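Local structure of sorbitol dehydrogenase (Gluconobacter oxydans, 5ITG) at residues K71-L84 / V95-A107. The protein probably oxidises D-sorbitol to L-sorbose with NADP+ as acceptor, as a member of the mannitol dehydrogenase family. Sequence-based numbering, arbitrary orientation.
Sequences KAEEFKAQDCLYSL and VRVMGALRDYLLA
F75 and Y104 lie in an offset stack, ring centroids 4.7 Å apart and planes only 14° from parallel, with Y104 CD2 over one face of F75 near its rim. K71 CG sits in plane at the edge of the F75 ring; the rest of the lysine chain runs on, extended, across the hydroxyl end of Y104, and its NZ bonds to the carbonyl of V33. A72 CB touches both Y104 CE1 and L106 CD1, 3.6 Å from each. The CB of Y104 points at the helix, and CG anti to the backbone N (chi1 -175°) carries the ring on over F75.

The second ring, Y82, has M98 CB over one face, a CH-pi contact 3.8 Å from its centroid, and C80 O in plane at the edge. R38 makes a cation-pi contact with this ring, and its carbonyl oxygen bonds to the hydroxyl. M98 is selenomethionine, and its CG also touches L84 CB.

The guanidinium of R102 takes D79 O end-on, NH1 and NH2 each 3.0 Å from that one oxygen, while its NE bonds to G99 O in a nearly straight bond of 2.7 Å. Bends at chi2 and chi3 bring the group back to the Q78-L81 turn, and these bonds hold its plane. Farther along, K76 NZ makes a salt bridge to D103 OD1, approaching from above the carboxylate plane.

A water donates to C80 O and M98 O, joining the turn to the strand end. Beyond it, L84 and R96 form an antiparallel hydrogen-bonded pair, and M98 N bonds to Y82 O at 2.8 Å. Helix 66-77 ends in a Schellman motif with D79 as C-prime residue, and the chain turns straight into strand 82-87, which forms a beta hairpin with strand 93-106. The hairpin belongs to the mixed sheet of the Rossmann domain, and the helix lies against its 101-106 half.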
ATOM      1  N   LYS A  71     -10.458 -12.712  17.464  1.00 37.77           N
ATOM      2  CA  LYS A  71      -9.921 -12.912  16.125  1.00 36.22           C
ATOM      3  C   LYS A  71      -9.038 -14.156  16.088  1.00 35.02           C
ATOM      4  O   LYS A  71      -9.196 -15.021  15.224  1.00 34.53           O
ATOM      5  CB  LYS A  71      -9.105 -11.681  15.717  1.00 37.18           C
ATOM      6  CG  LYS A  71      -8.449 -11.767  14.344  1.00 39.20           C
ATOM      7  CD  LYS A  71      -7.567 -10.542  14.093  1.00 39.98           C
ATOM      8  CE  LYS A  71      -6.819 -10.647  12.769  1.00 40.18           C
ATOM      9  NZ  LYS A  71      -5.928  -9.474  12.558  1.00 37.24           N
ATOM     10  N   ALA A  72      -8.108 -14.241  17.034  1.00 34.69           N
ATOM     11  CA  ALA A  72      -7.198 -15.376  17.114  1.00 35.02           C
ATOM     12  C   ALA A  72      -7.965 -16.684  17.281  1.00 34.70           C
ATOM     13  O   ALA A  72      -7.574 -17.714  16.736  1.00 33.96           O
ATOM     14  CB  ALA A  72      -6.227 -15.186  18.276  1.00 35.37           C
ATOM     15  N   GLU A  73      -9.057 -16.639  18.037  1.00 34.95           N
ATOM     16  CA  GLU A  73      -9.870 -17.830  18.267  1.00 36.16           C
ATOM     17  C   GLU A  73     -10.584 -18.245  16.991  1.00 35.02           C
ATOM     18  O   GLU A  73     -10.670 -19.430  16.677  1.00 33.49           O
ATOM     19  CB  GLU A  73     -10.891 -17.571  19.376  1.00 38.56           C
ATOM     20  CG  GLU A  73     -10.258 -17.304  20.730  1.00 43.79           C
ATOM     21  CD  GLU A  73     -11.274 -16.967  21.804  1.00 46.61           C
ATOM     22  OE1 GLU A  73     -11.974 -15.937  21.672  1.00 48.45           O
ATOM     23  OE2 GLU A  73     -11.370 -17.734  22.784  1.00 49.10           O
ATOM     24  N   GLU A  74     -11.089 -17.265  16.248  1.00 35.77           N
ATOM     25  CA  GLU A  74     -11.792 -17.554  15.006  1.00 35.88           C
ATOM     26  C   GLU A  74     -10.856 -18.167  13.971  1.00 35.01           C
ATOM     27  O   GLU A  74     -11.262 -19.031  13.192  1.00 34.21           O
ATOM     28  CB  GLU A  74     -12.431 -16.281  14.457  1.00 37.95           C
ATOM     29  CG  GLU A  74     -13.471 -15.680  15.380  1.00 41.63           C
ATOM     30  CD  GLU A  74     -14.271 -14.580  14.717  1.00 43.59           C
ATOM     31  OE1 GLU A  74     -13.662 -13.600  14.245  1.00 45.90           O
ATOM     32  OE2 GLU A  74     -15.512 -14.695  14.670  1.00 46.37           O
ATOM     33  N   PHE A  75      -9.604 -17.715  13.963  1.00 34.55           N
ATOM     34  CA  PHE A  75      -8.599 -18.241  13.038  1.00 33.80           C
ATOM     35  C   PHE A  75      -8.306 -19.699  13.387  1.00 33.68           C
ATOM     36  O   PHE A  75      -8.413 -20.585  12.540  1.00 33.77           O
ATOM     37  CB  PHE A  75      -7.304 -17.422  13.129  1.00 32.80           C
ATOM     38  CG  PHE A  75      -7.208 -16.311  12.114  1.00 31.75           C
ATOM     39  CD1 PHE A  75      -6.919 -16.593  10.778  1.00 33.95           C
ATOM     40  CD2 PHE A  75      -7.412 -14.986  12.487  1.00 33.45           C
ATOM     41  CE1 PHE A  75      -6.835 -15.568   9.830  1.00 32.41           C
ATOM     42  CE2 PHE A  75      -7.332 -13.952  11.546  1.00 32.72           C
ATOM     43  CZ  PHE A  75      -7.044 -14.247  10.215  1.00 32.42           C
ATOM     44  N   LYS A  76      -7.939 -19.943  14.641  1.00 34.20           N
ATOM     45  CA  LYS A  76      -7.644 -21.299  15.091  1.00 35.35           C
ATOM     46  C   LYS A  76      -8.839 -22.224  14.846  1.00 34.90           C
ATOM     47  O   LYS A  76      -8.668 -23.392  14.509  1.00 36.39           O
ATOM     48  CB  LYS A  76      -7.285 -21.290  16.582  1.00 36.87           C
ATOM     49  CG  LYS A  76      -6.028 -20.489  16.916  1.00 38.37           C
ATOM     50  CD  LYS A  76      -4.767 -21.138  16.339  1.00 39.56           C
ATOM     51  CE  LYS A  76      -4.478 -22.483  17.001  1.00 40.31           C
ATOM     52  NZ  LYS A  76      -3.202 -23.096  16.524  1.00 42.59           N
ATOM     53  N   ALA A  77     -10.047 -21.694  15.004  1.00 34.94           N
ATOM     54  CA  ALA A  77     -11.260 -22.483  14.803  1.00 35.93           C
ATOM     55  C   ALA A  77     -11.374 -23.018  13.376  1.00 36.45           C
ATOM     56  O   ALA A  77     -11.905 -24.107  13.152  1.00 36.18           O
ATOM     57  CB  ALA A  77     -12.492 -21.644  15.145  1.00 37.04           C
ATOM     58  N   GLN A  78     -10.878 -22.253  12.409  1.00 35.87           N
ATOM     59  CA  GLN A  78     -10.938 -22.679  11.016  1.00 36.41           C
ATOM     60  C   GLN A  78      -9.595 -23.210  10.538  1.00 37.21           C
ATOM     61  O   GLN A  78      -9.324 -23.234   9.334  1.00 36.38           O
ATOM     62  CB  GLN A  78     -11.376 -21.517  10.121  1.00 36.94           C
ATOM     63  CG  GLN A  78     -12.811 -21.083  10.339  1.00 35.81           C
ATOM     64  CD  GLN A  78     -13.206 -19.906   9.469  1.00 36.94           C
ATOM     65  OE1 GLN A  78     -14.342 -19.433   9.526  1.00 36.10           O
ATOM     66  NE2 GLN A  78     -12.269 -19.424   8.657  1.00 34.58           N
ATOM     67  N   ASP A  79      -8.765 -23.645  11.486  1.00 36.75           N
ATOM     68  CA  ASP A  79      -7.437 -24.170  11.175  1.00 36.88           C
ATOM     69  C   ASP A  79      -6.628 -23.127  10.409  1.00 35.50           C
ATOM     70  O   ASP A  79      -5.793 -23.466   9.567  1.00 34.56           O
ATOM     71  CB  ASP A  79      -7.544 -25.460  10.349  1.00 38.57           C
ATOM     72  CG  ASP A  79      -8.054 -26.636  11.166  1.00 40.08           C
ATOM     73  OD1 ASP A  79      -7.397 -26.994  12.163  1.00 41.62           O
ATOM     74  OD2 ASP A  79      -9.112 -27.203  10.811  1.00 40.34           O
ATOM     75  N   CYS A  80      -6.892 -21.861  10.729  1.00 34.59           N
ATOM     76  CA  CYS A  80      -6.235 -20.712  10.113  1.00 33.08           C
ATOM     77  C   CYS A  80      -6.548 -20.547   8.629  1.00 32.58           C
ATOM     78  O   CYS A  80      -5.950 -19.709   7.952  1.00 33.26           O
ATOM     79  CB  CYS A  80      -4.723 -20.778  10.336  1.00 32.66           C
ATOM     80  SG  CYS A  80      -4.238 -20.401  12.045  1.00 32.57           S
ATOM     81  N   LEU A  81      -7.490 -21.344   8.131  1.00 29.81           N
ATOM     82  CA  LEU A  81      -7.910 -21.274   6.733  1.00 28.49           C
ATOM     83  C   LEU A  81      -8.930 -20.148   6.569  1.00 27.22           C
ATOM     84  O   LEU A  81      -9.728 -19.891   7.468  1.00 25.75           O
ATOM     85  CB  LEU A  81      -8.574 -22.586   6.304  1.00 28.18           C
ATOM     86  CG  LEU A  81      -7.774 -23.890   6.271  1.00 27.40           C
ATOM     87  CD1 LEU A  81      -8.749 -25.059   6.228  1.00 27.13           C
ATOM     88  CD2 LEU A  81      -6.843 -23.917   5.068  1.00 25.24           C
ATOM     89  N   TYR A  82      -8.904 -19.481   5.422  1.00 25.91           N
ATOM     90  CA  TYR A  82      -9.851 -18.402   5.147  1.00 25.27           C
ATOM     91  C   TYR A  82     -10.085 -18.307   3.648  1.00 24.49           C
ATOM     92  O   TYR A  82      -9.288 -18.812   2.854  1.00 26.02           O
ATOM     93  CB  TYR A  82      -9.340 -17.060   5.683  1.00 23.88           C
ATOM     94  CG  TYR A  82      -8.027 -16.616   5.094  1.00 22.69           C
ATOM     95  CD1 TYR A  82      -6.818 -17.071   5.615  1.00 22.96           C
ATOM     96  CD2 TYR A  82      -7.991 -15.754   4.000  1.00 22.19           C
ATOM     97  CE1 TYR A  82      -5.597 -16.679   5.060  1.00 22.40           C
ATOM     98  CE2 TYR A  82      -6.781 -15.356   3.437  1.00 22.70           C
ATOM     99  CZ  TYR A  82      -5.588 -15.822   3.972  1.00 23.30           C
ATOM    100  OH  TYR A  82      -4.389 -15.437   3.416  1.00 23.05           O
ATOM    101  N   SER A  83     -11.181 -17.674   3.252  1.00 23.76           N
ATOM    102  CA  SER A  83     -11.477 -17.555   1.833  1.00 23.25           C
ATOM    103  C   SER A  83     -11.124 -16.184   1.285  1.00 21.98           C
ATOM    104  O   SER A  83     -11.315 -15.161   1.939  1.00 22.57           O
ATOM    105  CB  SER A  83     -12.954 -17.839   1.558  1.00 23.88           C
ATOM    106  OG  SER A  83     -13.777 -16.829   2.102  1.00 25.24           O
ATOM    107  N   LEU A  84     -10.603 -16.181   0.069  1.00 21.01           N
ATOM    108  CA  LEU A  84     -10.231 -14.948  -0.590  1.00 21.52           C
ATOM    109  C   LEU A  84     -10.948 -14.868  -1.919  1.00 20.58           C
ATOM    110  O   LEU A  84     -10.729 -15.696  -2.801  1.00 23.40           O
ATOM    111  CB  LEU A  84      -8.718 -14.885  -0.826  1.00 21.29           C
ATOM    112  CG  LEU A  84      -8.247 -13.719  -1.709  1.00 22.60           C
ATOM    113  CD1 LEU A  84      -8.683 -12.395  -1.092  1.00 19.87           C
ATOM    114  CD2 LEU A  84      -6.726 -13.763  -1.863  1.00 22.17           C
ATOM    115  N   VAL A  95     -13.222 -17.478  -6.059  1.00 31.01           N
ATOM    116  CA  VAL A  95     -12.941 -17.622  -4.635  1.00 31.44           C
ATOM    117  C   VAL A  95     -12.093 -18.852  -4.344  1.00 31.53           C
ATOM    118  O   VAL A  95     -12.231 -19.892  -4.995  1.00 30.88           O
ATOM    119  CB  VAL A  95     -14.249 -17.677  -3.800  1.00 32.11           C
ATOM    120  CG1 VAL A  95     -15.072 -18.892  -4.180  1.00 33.91           C
ATOM    121  CG2 VAL A  95     -13.913 -17.695  -2.316  1.00 31.15           C
ATOM    122  N   ARG A  96     -11.202 -18.721  -3.366  1.00 30.68           N
ATOM    123  CA  ARG A  96     -10.316 -19.814  -2.996  1.00 31.14           C
ATOM    124  C   ARG A  96     -10.071 -19.839  -1.493  1.00 31.30           C
ATOM    125  O   ARG A  96     -10.169 -18.812  -0.817  1.00 31.36           O
ATOM    126  CB  ARG A  96      -8.979 -19.670  -3.728  1.00 31.78           C
ATOM    127  CG  ARG A  96      -8.204 -18.403  -3.370  1.00 34.14           C
ATOM    128  CD  ARG A  96      -6.985 -18.248  -4.258  1.00 34.80           C
ATOM    129  NE  ARG A  96      -6.136 -19.433  -4.198  1.00 38.10           N
ATOM    130  CZ  ARG A  96      -5.203 -19.734  -5.094  1.00 39.47           C
ATOM    131  NH1 ARG A  96      -4.992 -18.935  -6.132  1.00 39.79           N
ATOM    132  NH2 ARG A  96      -4.479 -20.836  -4.952  1.00 40.53           N
ATOM    133  N   VAL A  97      -9.769 -21.024  -0.973  1.00 29.56           N
ATOM    134  CA  VAL A  97      -9.484 -21.188   0.444  1.00 28.52           C
ATOM    135  C   VAL A  97      -7.966 -21.206   0.560  1.00 27.59           C
ATOM    136  O   VAL A  97      -7.296 -22.066  -0.010  1.00 26.88           O
ATOM    137  CB  VAL A  97     -10.082 -22.507   0.989  1.00 29.76           C
ATOM    138  CG1 VAL A  97      -9.736 -22.677   2.461  1.00 30.09           C
ATOM    139  CG2 VAL A  97     -11.587 -22.497   0.803  1.00 30.13           C
HETATM  140  N   MSE A  98      -7.436 -20.236   1.294  1.00 26.90           N
HETATM  141  CA  MSE A  98      -6.002 -20.069   1.487  1.00 27.28           C
HETATM  142  C   MSE A  98      -5.448 -20.907   2.637  1.00 25.98           C
HETATM  143  O   MSE A  98      -6.006 -20.906   3.730  1.00 27.39           O
HETATM  144  CB  MSE A  98      -5.715 -18.594   1.761  1.00 29.25           C
HETATM  145  CG  MSE A  98      -6.252 -17.648   0.701  1.00 33.41           C
HETATM  146 SE   MSE A  98      -5.014 -17.469  -0.753  0.79 37.97          SE
HETATM  147  CE  MSE A  98      -3.696 -16.404   0.182  1.00 35.40           C
ATOM    148  N   GLY A  99      -4.333 -21.594   2.399  1.00 25.02           N
ATOM    149  CA  GLY A  99      -3.745 -22.415   3.443  1.00 24.57           C
ATOM    150  C   GLY A  99      -2.343 -22.047   3.911  1.00 24.47           C
ATOM    151  O   GLY A  99      -1.814 -22.683   4.824  1.00 23.68           O
ATOM    152  N   ALA A 100      -1.744 -21.015   3.318  1.00 22.51           N
ATOM    153  CA  ALA A 100      -0.386 -20.601   3.675  1.00 23.15           C
ATOM    154  C   ALA A 100      -0.151 -20.234   5.148  1.00 23.13           C
ATOM    155  O   ALA A 100       0.936 -20.465   5.679  1.00 22.35           O
ATOM    156  CB  ALA A 100       0.056 -19.440   2.780  1.00 23.36           C
ATOM    157  N   LEU A 101      -1.159 -19.656   5.793  1.00 22.85           N
ATOM    158  CA  LEU A 101      -1.061 -19.253   7.197  1.00 24.51           C
ATOM    159  C   LEU A 101      -1.367 -20.476   8.054  1.00 25.81           C
ATOM    160  O   LEU A 101      -2.528 -20.860   8.189  1.00 24.99           O
ATOM    161  CB  LEU A 101      -2.073 -18.143   7.489  1.00 22.09           C
ATOM    162  CG  LEU A 101      -2.082 -17.489   8.870  1.00 22.34           C
ATOM    163  CD1 LEU A 101      -0.745 -16.814   9.143  1.00 23.82           C
ATOM    164  CD2 LEU A 101      -3.209 -16.476   8.925  1.00 22.63           C
ATOM    165  N   ARG A 102      -0.330 -21.078   8.634  1.00 26.40           N
ATOM    166  CA  ARG A 102      -0.510 -22.291   9.426  1.00 28.67           C
ATOM    167  C   ARG A 102      -0.698 -22.128  10.927  1.00 30.30           C
ATOM    168  O   ARG A 102      -1.044 -23.084  11.616  1.00 30.08           O
ATOM    169  CB  ARG A 102       0.642 -23.261   9.152  1.00 29.15           C
ATOM    170  CG  ARG A 102       0.604 -23.898   7.761  1.00 29.55           C
ATOM    171  CD  ARG A 102      -0.626 -24.784   7.573  1.00 29.32           C
ATOM    172  NE  ARG A 102      -1.799 -24.042   7.112  1.00 31.75           N
ATOM    173  CZ  ARG A 102      -3.000 -24.092   7.686  1.00 32.51           C
ATOM    174  NH1 ARG A 102      -3.197 -24.848   8.759  1.00 33.68           N
ATOM    175  NH2 ARG A 102      -4.009 -23.391   7.183  1.00 32.31           N
ATOM    176  N   ASP A 103      -0.466 -20.929  11.445  1.00 31.89           N
ATOM    177  CA  ASP A 103      -0.665 -20.694  12.866  1.00 32.85           C
ATOM    178  C   ASP A 103      -0.848 -19.205  13.093  1.00 33.73           C
ATOM    179  O   ASP A 103      -0.304 -18.383  12.350  1.00 33.56           O
ATOM    180  CB  ASP A 103       0.532 -21.194  13.681  1.00 34.04           C
ATOM    181  CG  ASP A 103       0.142 -21.615  15.096  1.00 37.10           C
ATOM    182  OD1 ASP A 103      -0.898 -21.137  15.604  1.00 35.61           O
ATOM    183  OD2 ASP A 103       0.884 -22.421  15.700  1.00 38.53           O
ATOM    184  N   TYR A 104      -1.627 -18.866  14.113  1.00 32.07           N
ATOM    185  CA  TYR A 104      -1.882 -17.477  14.461  1.00 32.16           C
ATOM    186  C   TYR A 104      -1.670 -17.342  15.964  1.00 31.45           C
ATOM    187  O   TYR A 104      -2.434 -17.894  16.760  1.00 30.21           O
ATOM    188  CB  TYR A 104      -3.315 -17.097  14.085  1.00 34.41           C
ATOM    189  CG  TYR A 104      -3.649 -15.634  14.282  1.00 37.41           C
ATOM    190  CD1 TYR A 104      -3.751 -15.082  15.560  1.00 38.57           C
ATOM    191  CD2 TYR A 104      -3.866 -14.799  13.185  1.00 39.26           C
ATOM    192  CE1 TYR A 104      -4.061 -13.729  15.739  1.00 40.84           C
ATOM    193  CE2 TYR A 104      -4.176 -13.448  13.353  1.00 40.33           C
ATOM    194  CZ  TYR A 104      -4.271 -12.919  14.629  1.00 40.48           C
ATOM    195  OH  TYR A 104      -4.573 -11.588  14.791  1.00 39.74           O
ATOM    196  N   LEU A 105      -0.627 -16.617  16.349  1.00 29.70           N
ATOM    197  CA  LEU A 105      -0.316 -16.432  17.759  1.00 30.04           C
ATOM    198  C   LEU A 105      -0.540 -15.020  18.255  1.00 29.18           C
ATOM    199  O   LEU A 105      -0.251 -14.048  17.559  1.00 28.47           O
ATOM    200  CB  LEU A 105       1.142 -16.801  18.043  1.00 28.91           C
ATOM    201  CG  LEU A 105       1.590 -18.258  17.939  1.00 32.85           C
ATOM    202  CD1 LEU A 105       1.441 -18.767  16.521  1.00 32.24           C
ATOM    203  CD2 LEU A 105       3.041 -18.357  18.396  1.00 34.12           C
ATOM    204  N   LEU A 106      -1.064 -14.917  19.470  1.00 29.92           N
ATOM    205  CA  LEU A 106      -1.268 -13.630  20.111  1.00 31.46           C
ATOM    206  C   LEU A 106      -0.050 -13.466  21.016  1.00 32.37           C
ATOM    207  O   LEU A 106       0.052 -14.120  22.058  1.00 32.43           O
ATOM    208  CB  LEU A 106      -2.544 -13.639  20.950  1.00 34.19           C
ATOM    209  CG  LEU A 106      -3.805 -13.122  20.266  1.00 36.02           C
ATOM    210  CD1 LEU A 106      -5.012 -13.357  21.164  1.00 37.06           C
ATOM    211  CD2 LEU A 106      -3.636 -11.644  19.965  1.00 37.31           C
ATOM    212  N   ALA A 107       0.875 -12.604  20.605  1.00 32.17           N
ATOM    213  CA  ALA A 107       2.101 -12.364  21.357  1.00 31.08           C
ATOM    214  C   ALA A 107       1.903 -12.219  22.863  1.00 31.79           C
ATOM    215  O   ALA A 107       2.567 -12.895  23.649  1.00 29.30           O
ATOM    216  CB  ALA A 107       2.819 -11.131  20.804  1.00 32.92           C
TER
HETATM  217  O   HOH W   1      -4.420 -20.237   5.864  1.00 29.36           O